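Local coordinates for protein Pab-dependent poly(a)-specific ribonuclease subunit PAN2 (Neurospora crassa, PDB 4CZW) that is thought to shorten the poly(A) tails of messenger RNA as the catalytic exonuclease subunit of the PAN2-PAN3 deadenylation complex, at residues E447-K452 with A473-S478; D494-K499 with N525-K530; T531-L536 with R556-Q561. All blocks are in the same frame, centred on the assembly; numbering follows the deposited sequence.

In the fold
All three contacts lie in the exonuclease domain of this two-domain piece of Pan2, and they follow one another in series along the chain. Contacts 1 and 2 share a mixed sheet: strand 471-481 of contact 1 is the neighbour of strand 490-496 of contact 2, and their centres are about 10 Å apart. Contact 2 ends where helix 529-541 begins, and contact 3 uses the next turns of that helix, with its centre about 12 Å from each of the others. Side chains of helices 529-541 and 551-558 also pack on strand 441-451, which carries Glu-447, probably a ligand of the catalytic metals.

Contact 1: residues E447-K452 with A473-S478; sequences EFIRLK and AIARAS
Ala-473 CB is the apolar centre here, with Leu-451 CD1 at 3.7 Å and Ile-449 CD1 at 4.0 Å. The two segments are an antiparallel strand pair interrupted by a beta bulge, part of the mixed sheet of the exonuclease domain. Ile-449 reaches both alanines: its CG1 stands between backbone N and carbonyl carbon (chi1 52°), which carries CD1 to Ala-473 while CG2 meets Ala-475 CB at 3.6 Å. A glycine in place of Ile-449 would probably open a gap on the face that carries Ala-473, leaving Ala-475 CB without its methyl neighbour. The Phe-448 ring crosses Ile-474, whose CD1 approaches CE1 of the ring obliquely at 3.5 Å; Val-557 of helix 551-558 packs on both. Ile-449 and Ala-473 pair through two backbone bonds, N to O each way. Glu-447 pairs with Arg-476. Their side chains run alongside one another, CB to CB, with the end groups apart; the arginine turns its guanidinium to Asp-493 and Asp-603. Glu-447 is probably a ligand of the catalytic metals. At the bulge its backbone takes two partners: N donates to Arg-476 O at 3.0 Å, and O accepts Ala-475 N at 2.9 Å, almost straight at 174°.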
ATOM      1  N   GLU A 447       3.601 -14.950  18.302  1.00 51.21           N
ATOM      2  CA  GLU A 447       3.435 -14.447  19.663  1.00 55.09           C
ATOM      3  C   GLU A 447       3.321 -12.924  19.652  1.00 49.74           C
ATOM      4  O   GLU A 447       3.996 -12.253  18.872  1.00 50.96           O
ATOM      5  CB  GLU A 447       4.601 -14.888  20.551  1.00 50.28           C
ATOM      6  CG  GLU A 447       4.818 -16.394  20.604  1.00 59.93           C
ATOM      7  CD  GLU A 447       3.674 -17.138  21.272  1.00 70.32           C
ATOM      8  OE1 GLU A 447       2.889 -16.503  22.007  1.00 76.23           O
ATOM      9  OE2 GLU A 447       3.563 -18.364  21.062  1.00 77.27           O
ATOM     10  N   PHE A 448       2.470 -12.385  20.519  1.00 49.93           N
ATOM     11  CA  PHE A 448       2.194 -10.950  20.521  1.00 56.42           C
ATOM     12  C   PHE A 448       2.815 -10.230  21.714  1.00 57.39           C
ATOM     13  O   PHE A 448       3.127 -10.842  22.735  1.00 56.32           O
ATOM     14  CB  PHE A 448       0.683 -10.688  20.521  1.00 48.04           C
ATOM     15  CG  PHE A 448      -0.035 -11.197  19.301  1.00 51.32           C
ATOM     16  CD1 PHE A 448       0.662 -11.564  18.162  1.00 54.06           C
ATOM     17  CD2 PHE A 448      -1.417 -11.295  19.295  1.00 41.51           C
ATOM     18  CE1 PHE A 448      -0.006 -12.030  17.044  1.00 54.44           C
ATOM     19  CE2 PHE A 448      -2.090 -11.757  18.180  1.00 41.27           C
ATOM     20  CZ  PHE A 448      -1.383 -12.126  17.055  1.00 44.88           C
ATOM     21  N   ILE A 449       2.988  -8.919  21.568  1.00 58.81           N
ATOM     22  CA  ILE A 449       3.325  -8.044  22.686  1.00 55.99           C
ATOM     23  C   ILE A 449       2.468  -6.786  22.601  1.00 54.14           C
ATOM     24  O   ILE A 449       1.852  -6.518  21.570  1.00 57.53           O
ATOM     25  CB  ILE A 449       4.824  -7.663  22.705  1.00 60.94           C
ATOM     26  CG1 ILE A 449       5.261  -7.099  21.352  1.00 60.78           C
ATOM     27  CG2 ILE A 449       5.679  -8.861  23.093  1.00 57.95           C
ATOM     28  CD1 ILE A 449       5.267  -5.584  21.289  1.00 58.68           C
ATOM     29  N   ARG A 450       2.432  -6.013  23.681  1.00 58.91           N
ATOM     30  CA  ARG A 450       1.619  -4.803  23.718  1.00 60.54           C
ATOM     31  C   ARG A 450       2.440  -3.557  23.407  1.00 68.14           C
ATOM     32  O   ARG A 450       3.565  -3.407  23.883  1.00 65.22           O
ATOM     33  CB  ARG A 450       0.948  -4.652  25.084  1.00 60.66           C
ATOM     34  CG  ARG A 450       0.027  -5.798  25.462  1.00 70.07           C
ATOM     35  CD  ARG A 450      -1.390  -5.302  25.691  1.00 75.23           C
ATOM     36  NE  ARG A 450      -2.198  -6.268  26.430  1.00 82.49           N
ATOM     37  CZ  ARG A 450      -2.328  -6.270  27.753  1.00100.19           C
ATOM     38  NH1 ARG A 450      -1.704  -5.356  28.483  1.00 96.58           N
ATOM     39  NH2 ARG A 450      -3.084  -7.184  28.346  1.00102.42           N
ATOM     40  N   LEU A 451       1.868  -2.664  22.605  1.00 72.82           N
ATOM     41  CA  LEU A 451       2.522  -1.406  22.266  1.00 64.88           C
ATOM     42  C   LEU A 451       1.781  -0.220  22.876  1.00 73.99           C
ATOM     43  O   LEU A 451       0.692  -0.373  23.430  1.00 68.83           O
ATOM     44  CB  LEU A 451       2.620  -1.239  20.750  1.00 65.10           C
ATOM     45  CG  LEU A 451       3.609  -2.152  20.026  1.00 59.50           C
ATOM     46  CD1 LEU A 451       3.626  -1.845  18.537  1.00 55.40           C
ATOM     47  CD2 LEU A 451       4.999  -2.005  20.621  1.00 63.38           C
ATOM     48  N   LYS A 452       2.379   0.962  22.769  1.00 94.06           N
ATOM     49  CA  LYS A 452       1.788   2.174  23.323  1.00 90.76           C
ATOM     50  C   LYS A 452       0.678   2.713  22.425  1.00 86.22           C
ATOM     51  O   LYS A 452      -0.496   2.696  22.795  1.00 83.66           O
ATOM     52  CB  LYS A 452       2.863   3.243  23.532  1.00 92.20           C
ATOM     53  CG  LYS A 452       2.358   4.513  24.196  1.00110.76           C
ATOM     54  CD  LYS A 452       3.489   5.506  24.414  1.00114.01           C
ATOM     55  CE  LYS A 452       2.996   6.764  25.112  1.00126.74           C
ATOM     56  NZ  LYS A 452       4.097   7.741  25.337  1.00121.12           N
ATOM     57  N   ALA A 473       1.697  -6.394  18.342  1.00 48.99           N
ATOM     58  CA  ALA A 473       2.764  -6.487  17.355  1.00 45.12           C
ATOM     59  C   ALA A 473       3.448  -7.845  17.436  1.00 42.71           C
ATOM     60  O   ALA A 473       3.586  -8.415  18.519  1.00 46.00           O
ATOM     61  CB  ALA A 473       3.775  -5.371  17.554  1.00 49.96           C
ATOM     62  N   ILE A 474       3.869  -8.360  16.286  1.00 36.46           N
ATOM     63  CA  ILE A 474       4.557  -9.642  16.232  1.00 37.83           C
ATOM     64  C   ILE A 474       5.908  -9.565  16.932  1.00 46.82           C
ATOM     65  O   ILE A 474       6.749  -8.734  16.589  1.00 53.62           O
ATOM     66  CB  ILE A 474       4.768 -10.112  14.780  1.00 38.02           C
ATOM     67  CG1 ILE A 474       3.431 -10.177  14.040  1.00 42.82           C
ATOM     68  CG2 ILE A 474       5.463 -11.465  14.752  1.00 36.04           C
ATOM     69  CD1 ILE A 474       2.444 -11.140  14.658  1.00 43.63           C
ATOM     70  N   ALA A 475       6.107 -10.429  17.922  1.00 47.33           N
ATOM     71  CA  ALA A 475       7.371 -10.491  18.644  1.00 46.39           C
ATOM     72  C   ALA A 475       8.134 -11.754  18.267  1.00 50.25           C
ATOM     73  O   ALA A 475       9.353 -11.827  18.418  1.00 46.92           O
ATOM     74  CB  ALA A 475       7.134 -10.439  20.142  1.00 46.93           C
ATOM     75  N   ARG A 476       7.400 -12.745  17.774  1.00 54.48           N
ATOM     76  CA  ARG A 476       7.990 -14.010  17.357  1.00 42.13           C
ATOM     77  C   ARG A 476       7.118 -14.683  16.302  1.00 45.96           C
ATOM     78  O   ARG A 476       5.895 -14.729  16.435  1.00 46.30           O
ATOM     79  CB  ARG A 476       8.182 -14.940  18.556  1.00 45.92           C
ATOM     80  CG  ARG A 476       8.790 -16.287  18.207  1.00 47.21           C
ATOM     81  CD  ARG A 476       8.785 -17.225  19.402  1.00 45.11           C
ATOM     82  NE  ARG A 476       9.317 -18.542  19.062  1.00 48.05           N
ATOM     83  CZ  ARG A 476       9.331 -19.578  19.893  1.00 45.91           C
ATOM     84  NH1 ARG A 476       8.841 -19.455  21.118  1.00 44.89           N
ATOM     85  NH2 ARG A 476       9.833 -20.740  19.498  1.00 45.65           N
ATOM     86  N   ALA A 477       7.749 -15.198  15.255  1.00 47.57           N
ATOM     87  CA  ALA A 477       7.029 -15.884  14.189  1.00 39.59           C
ATOM     88  C   ALA A 477       7.662 -17.238  13.894  1.00 45.53           C
ATOM     89  O   ALA A 477       8.813 -17.317  13.466  1.00 44.28           O
ATOM     90  CB  ALA A 477       6.995 -15.027  12.935  1.00 37.52           C
ATOM     91  N   SER A 478       6.902 -18.305  14.127  1.00 45.23           N
ATOM     92  CA  SER A 478       7.402 -19.657  13.909  1.00 38.04           C
ATOM     93  C   SER A 478       6.673 -20.348  12.764  1.00 43.21           C
ATOM     94  O   SER A 478       5.451 -20.482  12.786  1.00 51.42           O
ATOM     95  CB  SER A 478       7.267 -20.489  15.186  1.00 34.49           C
ATOM     96  OG  SER A 478       7.957 -19.885  16.265  1.00 40.96           O
TER

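Contact 2: residues D494-K499 with N525-K530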
ATOM      1  N   ASP A 494      11.791 -16.634  13.842  1.00 49.25           N
ATOM      2  CA  ASP A 494      12.341 -15.291  13.965  1.00 45.47           C
ATOM      3  C   ASP A 494      11.744 -14.513  15.131  1.00 50.62           C
ATOM      4  O   ASP A 494      10.528 -14.477  15.313  1.00 51.14           O
ATOM      5  CB  ASP A 494      12.123 -14.508  12.669  1.00 38.45           C
ATOM      6  CG  ASP A 494      12.826 -15.134  11.484  1.00 51.28           C
ATOM      7  OD1 ASP A 494      13.835 -15.840  11.695  1.00 58.57           O
ATOM      8  OD2 ASP A 494      12.372 -14.918  10.341  1.00 47.92           O
ATOM      9  N   TYR A 495      12.617 -13.895  15.918  1.00 50.27           N
ATOM     10  CA  TYR A 495      12.198 -12.924  16.919  1.00 48.80           C
ATOM     11  C   TYR A 495      12.360 -11.532  16.323  1.00 51.07           C
ATOM     12  O   TYR A 495      13.288 -11.285  15.551  1.00 50.94           O
ATOM     13  CB  TYR A 495      13.011 -13.073  18.205  1.00 48.01           C
ATOM     14  CG  TYR A 495      12.625 -14.273  19.044  1.00 43.09           C
ATOM     15  CD1 TYR A 495      12.848 -15.566  18.588  1.00 45.61           C
ATOM     16  CD2 TYR A 495      12.046 -14.112  20.295  1.00 45.26           C
ATOM     17  CE1 TYR A 495      12.504 -16.664  19.354  1.00 43.97           C
ATOM     18  CE2 TYR A 495      11.697 -15.204  21.068  1.00 46.97           C
ATOM     19  CZ  TYR A 495      11.928 -16.476  20.592  1.00 45.96           C
ATOM     20  OH  TYR A 495      11.582 -17.567  21.355  1.00 49.78           O
ATOM     21  N   ILE A 496      11.457 -10.622  16.672  1.00 47.95           N
ATOM     22  CA  ILE A 496      11.411  -9.322  16.012  1.00 48.64           C
ATOM     23  C   ILE A 496      12.061  -8.212  16.826  1.00 58.75           C
ATOM     24  O   ILE A 496      11.661  -7.943  17.959  1.00 50.52           O
ATOM     25  CB  ILE A 496       9.961  -8.910  15.700  1.00 50.80           C
ATOM     26  CG1 ILE A 496       9.231 -10.044  14.976  1.00 46.76           C
ATOM     27  CG2 ILE A 496       9.934  -7.630  14.879  1.00 39.36           C
ATOM     28  CD1 ILE A 496       9.925 -10.502  13.718  1.00 45.24           C
ATOM     29  N   HIS A 497      13.066  -7.569  16.240  1.00 60.63           N
ATOM     30  CA  HIS A 497      13.654  -6.378  16.834  1.00 53.43           C
ATOM     31  C   HIS A 497      12.690  -5.215  16.651  1.00 54.33           C
ATOM     32  O   HIS A 497      12.724  -4.517  15.637  1.00 61.29           O
ATOM     33  CB  HIS A 497      15.013  -6.060  16.206  1.00 59.78           C
ATOM     34  CG  HIS A 497      15.708  -4.887  16.826  1.00 70.26           C
ATOM     35  ND1 HIS A 497      15.252  -4.269  17.970  1.00 67.06           N
ATOM     36  CD2 HIS A 497      16.827  -4.218  16.460  1.00 60.42           C
ATOM     37  CE1 HIS A 497      16.057  -3.270  18.281  1.00 60.10           C
ATOM     38  NE2 HIS A 497      17.022  -3.217  17.380  1.00 67.30           N
ATOM     39  N   ILE A 498      11.827  -5.016  17.639  1.00 54.21           N
ATOM     40  CA  ILE A 498      10.787  -4.000  17.560  1.00 59.45           C
ATOM     41  C   ILE A 498      11.324  -2.617  17.913  1.00 66.30           C
ATOM     42  O   ILE A 498      11.860  -2.404  19.002  1.00 69.45           O
ATOM     43  CB  ILE A 498       9.609  -4.349  18.485  1.00 59.12           C
ATOM     44  CG1 ILE A 498       9.043  -5.718  18.104  1.00 49.82           C
ATOM     45  CG2 ILE A 498       8.535  -3.276  18.414  1.00 59.25           C
ATOM     46  CD1 ILE A 498       7.988  -6.229  19.045  1.00 52.18           C
ATOM     47  N   LYS A 499      11.175  -1.682  16.981  1.00 72.65           N
ATOM     48  CA  LYS A 499      11.676  -0.324  17.161  1.00 69.38           C
ATOM     49  C   LYS A 499      10.634   0.580  17.814  1.00 69.56           C
ATOM     50  O   LYS A 499      10.739   1.805  17.756  1.00 82.01           O
ATOM     51  CB  LYS A 499      12.114   0.260  15.816  1.00 70.12           C
ATOM     52  CG  LYS A 499      13.287  -0.472  15.179  1.00 76.40           C
ATOM     53  CD  LYS A 499      12.954  -0.954  13.775  1.00 71.08           C
ATOM     54  CE  LYS A 499      12.646   0.208  12.845  1.00 72.55           C
ATOM     55  NZ  LYS A 499      12.361  -0.254  11.457  1.00 69.34           N
ATOM     56  N   ASN A 525      17.276 -15.716  16.789  1.00 64.14           N
ATOM     57  CA  ASN A 525      17.512 -15.148  15.471  1.00 56.52           C
ATOM     58  C   ASN A 525      16.758 -13.831  15.342  1.00 54.88           C
ATOM     59  O   ASN A 525      15.779 -13.731  14.602  1.00 71.48           O
ATOM     60  CB  ASN A 525      17.082 -16.122  14.372  1.00 55.27           C
ATOM     61  CG  ASN A 525      17.498 -15.660  12.988  1.00 57.79           C
ATOM     62  OD1 ASN A 525      18.494 -14.954  12.830  1.00 58.09           O
ATOM     63  ND2 ASN A 525      16.732 -16.054  11.977  1.00 57.18           N
ATOM     64  N   LEU A 526      17.214 -12.826  16.081  1.00 61.44           N
ATOM     65  CA  LEU A 526      16.547 -11.531  16.118  1.00 57.73           C
ATOM     66  C   LEU A 526      16.729 -10.776  14.806  1.00 51.54           C
ATOM     67  O   LEU A 526      17.853 -10.488  14.395  1.00 63.40           O
ATOM     68  CB  LEU A 526      17.073 -10.694  17.286  1.00 49.28           C
ATOM     69  CG  LEU A 526      16.261  -9.451  17.652  1.00 53.77           C
ATOM     70  CD1 LEU A 526      14.873  -9.842  18.123  1.00 46.31           C
ATOM     71  CD2 LEU A 526      16.979  -8.644  18.716  1.00 55.77           C
ATOM     72  N   VAL A 527      15.617 -10.462  14.149  1.00 48.51           N
ATOM     73  CA  VAL A 527      15.656  -9.785  12.857  1.00 46.42           C
ATOM     74  C   VAL A 527      14.742  -8.564  12.829  1.00 48.05           C
ATOM     75  O   VAL A 527      13.953  -8.343  13.749  1.00 50.29           O
ATOM     76  CB  VAL A 527      15.251 -10.733  11.712  1.00 49.77           C
ATOM     77  CG1 VAL A 527      16.231 -11.892  11.603  1.00 42.08           C
ATOM     78  CG2 VAL A 527      13.834 -11.244  11.924  1.00 47.52           C
ATOM     79  N   SER A 528      14.858  -7.775  11.767  1.00 44.92           N
ATOM     80  CA  SER A 528      14.004  -6.610  11.576  1.00 46.56           C
ATOM     81  C   SER A 528      12.601  -7.056  11.163  1.00 49.50           C
ATOM     82  O   SER A 528      12.443  -8.129  10.582  1.00 51.55           O
ATOM     83  CB  SER A 528      14.605  -5.670  10.527  1.00 46.80           C
ATOM     84  OG  SER A 528      14.529  -6.235   9.231  1.00 52.52           O
ATOM     85  N   PRO A 529      11.579  -6.239  11.476  1.00 44.93           N
ATOM     86  CA  PRO A 529      10.181  -6.562  11.160  1.00 40.85           C
ATOM     87  C   PRO A 529       9.945  -6.916   9.692  1.00 46.35           C
ATOM     88  O   PRO A 529       9.256  -7.894   9.399  1.00 49.81           O
ATOM     89  CB  PRO A 529       9.439  -5.274  11.524  1.00 34.45           C
ATOM     90  CG  PRO A 529      10.264  -4.670  12.600  1.00 47.98           C
ATOM     91  CD  PRO A 529      11.689  -4.985  12.244  1.00 37.70           C
ATOM     92  N   LYS A 530      10.516  -6.129   8.786  1.00 48.17           N
ATOM     93  CA  LYS A 530      10.313  -6.335   7.357  1.00 44.96           C
ATOM     94  C   LYS A 530      11.041  -7.582   6.863  1.00 40.24           C
ATOM     95  O   LYS A 530      10.611  -8.221   5.903  1.00 46.96           O
ATOM     96  CB  LYS A 530      10.773  -5.100   6.577  1.00 47.40           C
ATOM     97  CG  LYS A 530      10.532  -5.162   5.077  1.00 45.89           C
ATOM     98  CD  LYS A 530      11.838  -5.328   4.320  1.00 50.32           C
ATOM     99  CE  LYS A 530      11.628  -5.198   2.822  1.00 49.87           C
ATOM    100  NZ  LYS A 530      12.917  -5.217   2.077  1.00 42.74           N
TER
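Leu-526 lies against Tyr-495 and His-497 where strand 525-527 joins strand 490-496 as a parallel neighbour in the exonuclease sheet. A chi1 of -167° sets the leucine's CG trans to N, and CD1 then reaches Tyr-495 CB at 3.7 Å and the peptide between Ile-496 and His-497, while CG meets His-497 CB at 3.9 Å. Pro-529, in the first turn of helix 529-541, covers the other end. Its CG rests on Ile-496 CG2 at 3.8 Å and its CD lies near His-497 O, so the start of the helix is packed against the end of the strand. Ser-528, between strand and helix, is the N-cap, its side chain capping a backbone N of the first turn; its OG also hydrogen-bonds Thr-531 OG1. Val-527 is another main contributor: its CG2 touches Asp-494 CB at 3.8 Å, and the carboxylate's OD2 forms a salt bridge with Lys-535. The methyl also meets Ala-532 of the helix, so strand and helix share this apolar patch. The backbone of Val-527 is held at both ends. Its N donates to Tyr-495 O at 2.8 Å, nearly in line with the carbonyl bond, and its O accepts His-497 N at 2.8 Å with an N-H...O angle of 173°.

Contact 3: residues T531-L536 with R556-Q561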
ATOM      1  N   THR A 531      12.140  -7.928   7.526  1.00 46.99           N
ATOM      2  CA  THR A 531      12.910  -9.112   7.163  1.00 46.19           C
ATOM      3  C   THR A 531      12.092 -10.381   7.383  1.00 49.48           C
ATOM      4  O   THR A 531      12.047 -11.260   6.521  1.00 51.44           O
ATOM      5  CB  THR A 531      14.220  -9.207   7.970  1.00 42.74           C
ATOM      6  OG1 THR A 531      15.011  -8.036   7.740  1.00 56.28           O
ATOM      7  CG2 THR A 531      15.014 -10.437   7.557  1.00 31.99           C
ATOM      8  N   ALA A 532      11.443 -10.466   8.538  1.00 43.31           N
ATOM      9  CA  ALA A 532      10.610 -11.617   8.861  1.00 43.75           C
ATOM     10  C   ALA A 532       9.342 -11.628   8.015  1.00 42.33           C
ATOM     11  O   ALA A 532       8.884 -12.685   7.583  1.00 51.98           O
ATOM     12  CB  ALA A 532      10.262 -11.620  10.337  1.00 44.65           C
ATOM     13  N   TYR A 533       8.782 -10.445   7.786  1.00 37.91           N
ATOM     14  CA  TYR A 533       7.580 -10.310   6.970  1.00 34.52           C
ATOM     15  C   TYR A 533       7.848 -10.752   5.538  1.00 40.27           C
ATOM     16  O   TYR A 533       6.990 -11.355   4.893  1.00 41.83           O
ATOM     17  CB  TYR A 533       7.075  -8.863   6.989  1.00 39.94           C
ATOM     18  CG  TYR A 533       5.764  -8.657   6.261  1.00 33.79           C
ATOM     19  CD1 TYR A 533       5.735  -8.417   4.891  1.00 29.54           C
ATOM     20  CD2 TYR A 533       4.555  -8.695   6.943  1.00 33.58           C
ATOM     21  CE1 TYR A 533       4.539  -8.230   4.223  1.00 38.54           C
ATOM     22  CE2 TYR A 533       3.356  -8.508   6.284  1.00 38.16           C
ATOM     23  CZ  TYR A 533       3.354  -8.274   4.926  1.00 37.16           C
ATOM     24  OH  TYR A 533       2.160  -8.087   4.266  1.00 39.23           O
ATOM     25  N   LYS A 534       9.045 -10.441   5.048  1.00 43.48           N
ATOM     26  CA  LYS A 534       9.434 -10.764   3.681  1.00 45.35           C
ATOM     27  C   LYS A 534       9.359 -12.265   3.429  1.00 46.79           C
ATOM     28  O   LYS A 534       8.937 -12.701   2.359  1.00 45.72           O
ATOM     29  CB  LYS A 534      10.845 -10.249   3.393  1.00 43.16           C
ATOM     30  CG  LYS A 534      11.266 -10.347   1.937  1.00 38.60           C
ATOM     31  CD  LYS A 534      12.688  -9.846   1.746  1.00 48.94           C
ATOM     32  CE  LYS A 534      13.110  -9.899   0.288  1.00 51.49           C
ATOM     33  NZ  LYS A 534      12.311  -8.968  -0.557  1.00 51.14           N
ATOM     34  N   LYS A 535       9.765 -13.049   4.424  1.00 45.26           N
ATOM     35  CA  LYS A 535       9.710 -14.503   4.330  1.00 53.35           C
ATOM     36  C   LYS A 535       8.275 -14.983   4.161  1.00 48.53           C
ATOM     37  O   LYS A 535       7.973 -15.771   3.265  1.00 45.03           O
ATOM     38  CB  LYS A 535      10.333 -15.146   5.571  1.00 42.96           C
ATOM     39  CG  LYS A 535      11.780 -14.760   5.814  1.00 45.39           C
ATOM     40  CD  LYS A 535      12.311 -15.405   7.082  1.00 38.20           C
ATOM     41  CE  LYS A 535      13.747 -14.991   7.353  1.00 41.69           C
ATOM     42  NZ  LYS A 535      14.266 -15.591   8.612  1.00 38.16           N
ATOM     43  N   LEU A 536       7.392 -14.497   5.027  1.00 41.67           N
ATOM     44  CA  LEU A 536       5.987 -14.883   4.994  1.00 44.11           C
ATOM     45  C   LEU A 536       5.316 -14.427   3.703  1.00 45.15           C
ATOM     46  O   LEU A 536       4.495 -15.146   3.135  1.00 44.09           O
ATOM     47  CB  LEU A 536       5.248 -14.307   6.204  1.00 43.99           C
ATOM     48  CG  LEU A 536       5.822 -14.676   7.573  1.00 39.37           C
ATOM     49  CD1 LEU A 536       4.965 -14.103   8.690  1.00 29.26           C
ATOM     50  CD2 LEU A 536       5.953 -16.184   7.709  1.00 39.94           C
ATOM     51  N   ARG A 556      -3.777 -10.743  10.896  1.00 37.24           N
ATOM     52  CA  ARG A 556      -4.139  -9.349  11.123  1.00 39.75           C
ATOM     53  C   ARG A 556      -2.988  -8.560  11.741  1.00 48.48           C
ATOM     54  O   ARG A 556      -2.692  -7.442  11.318  1.00 50.59           O
ATOM     55  CB  ARG A 556      -5.377  -9.260  12.014  1.00 30.56           C
ATOM     56  CG  ARG A 556      -5.594  -7.889  12.628  1.00 42.29           C
ATOM     57  CD  ARG A 556      -6.997  -7.751  13.182  1.00 38.98           C
ATOM     58  NE  ARG A 556      -7.991  -7.648  12.118  1.00 51.84           N
ATOM     59  CZ  ARG A 556      -8.377  -6.500  11.570  1.00 48.18           C
ATOM     60  NH1 ARG A 556      -7.855  -5.355  11.987  1.00 48.58           N
ATOM     61  NH2 ARG A 556      -9.287  -6.498  10.606  1.00 35.85           N
ATOM     62  N   VAL A 557      -2.339  -9.146  12.742  1.00 42.66           N
ATOM     63  CA  VAL A 557      -1.222  -8.495  13.414  1.00 45.55           C
ATOM     64  C   VAL A 557       0.041  -8.583  12.558  1.00 33.74           C
ATOM     65  O   VAL A 557       0.871  -7.673  12.561  1.00 39.37           O
ATOM     66  CB  VAL A 557      -0.970  -9.112  14.803  1.00 48.80           C
ATOM     67  CG1 VAL A 557       0.152  -8.381  15.523  1.00 41.88           C
ATOM     68  CG2 VAL A 557      -2.246  -9.066  15.627  1.00 37.05           C
ATOM     69  N   ILE A 558       0.174  -9.678  11.814  1.00 38.60           N
ATOM     70  CA  ILE A 558       1.241  -9.813  10.827  1.00 38.49           C
ATOM     71  C   ILE A 558       1.040  -8.771   9.725  1.00 44.18           C
ATOM     72  O   ILE A 558       1.998  -8.332   9.083  1.00 45.20           O
ATOM     73  CB  ILE A 558       1.280 -11.243  10.225  1.00 41.77           C
ATOM     74  CG1 ILE A 558       1.692 -12.262  11.289  1.00 42.23           C
ATOM     75  CG2 ILE A 558       2.240 -11.331   9.048  1.00 29.96           C
ATOM     76  CD1 ILE A 558       1.709 -13.691  10.790  1.00 35.79           C
ATOM     77  N   ASN A 559      -0.217  -8.366   9.543  1.00 43.99           N
ATOM     78  CA  ASN A 559      -0.629  -7.419   8.505  1.00 45.45           C
ATOM     79  C   ASN A 559      -0.401  -8.011   7.119  1.00 44.56           C
ATOM     80  O   ASN A 559       0.393  -7.497   6.331  1.00 41.74           O
ATOM     81  CB  ASN A 559       0.108  -6.083   8.650  1.00 40.08           C
ATOM     82  CG  ASN A 559      -0.585  -4.944   7.924  1.00 39.11           C
ATOM     83  OD1 ASN A 559      -0.180  -3.787   8.037  1.00 46.00           O
ATOM     84  ND2 ASN A 559      -1.644  -5.261   7.187  1.00 42.80           N
ATOM     85  N   ILE A 560      -1.112  -9.097   6.833  1.00 40.60           N
ATOM     86  CA  ILE A 560      -0.997  -9.782   5.554  1.00 37.31           C
ATOM     87  C   ILE A 560      -2.345 -10.388   5.166  1.00 43.08           C
ATOM     88  O   ILE A 560      -3.203 -10.615   6.022  1.00 45.02           O
ATOM     89  CB  ILE A 560       0.087 -10.882   5.603  1.00 35.62           C
ATOM     90  CG1 ILE A 560       0.576 -11.231   4.195  1.00 41.02           C
ATOM     91  CG2 ILE A 560      -0.424 -12.116   6.337  1.00 39.83           C
ATOM     92  CD1 ILE A 560       1.716 -12.221   4.178  1.00 41.18           C
ATOM     93  N   GLN A 561      -2.535 -10.627   3.872  1.00 44.14           N
ATOM     94  CA  GLN A 561      -3.760 -11.243   3.373  1.00 39.47           C
ATOM     95  C   GLN A 561      -3.450 -12.564   2.679  1.00 46.70           C
ATOM     96  O   GLN A 561      -2.648 -12.613   1.747  1.00 46.95           O
ATOM     97  CB  GLN A 561      -4.487 -10.298   2.413  1.00 38.93           C
ATOM     98  CG  GLN A 561      -5.075  -9.060   3.074  1.00 43.88           C
ATOM     99  CD  GLN A 561      -6.365  -9.347   3.820  1.00 45.56           C
ATOM    100  OE1 GLN A 561      -7.014 -10.368   3.592  1.00 48.13           O
ATOM    101  NE2 GLN A 561      -6.743  -8.444   4.717  1.00 45.10           N
TER
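A tyrosine hydroxyl bonded to the backbone at a helix end is the striking feature here: Tyr-533 OH donates to Asn-559 O at 2.8 Å. Asn-559 has positive phi (65°) and is the C-prime residue of the Schellman motif that ends helix 551-558, so the phenol grips the chain just where it leaves the helix. The oxygen approaches the carbonyl at a C=O...O angle of 143°, tilted slightly from its plane. Tyr-533 reaches this far because a chi1 of -175° turns the ring away from its own backbone N, swinging it out from helix 529-541 across to the other chain segment. Ile-558 O also lies at the rim of the ring, in its plane, so two successive carbonyls face the same ring edge. Ile-558 O also accepts a hydrogen bond from the Asn-104 side chain, through ND2. Beyond the turn Ile-560 crosses the phenol obliquely, with CG1 3.5 Å from Tyr-533 OH.

One turn farther along helix 529-541, Leu-536 continues the contact with purely apolar atoms. Its CD1 meets Ile-558 CD1 at 3.9 Å, the two side chains crossing at about a right angle, and Ile-558 CG2 fills in between leucine and tyrosine, 4.1 Å from Tyr-533 CD2.

The side chain of Asn-559 is fixed by bonds to His-101 O and Asn-104 N, and Tyr-87 of helix 81-94 meets the Tyr-533 ring, so the ubiquitin-protease-like domain closes over this helix end. Toward the exonuclease sheet, Leu-536 packs on Ile-444 and Val-479, while Ile-558 rests on Thr-446 of strand 441-451 and Ile-474 of strand 471-481.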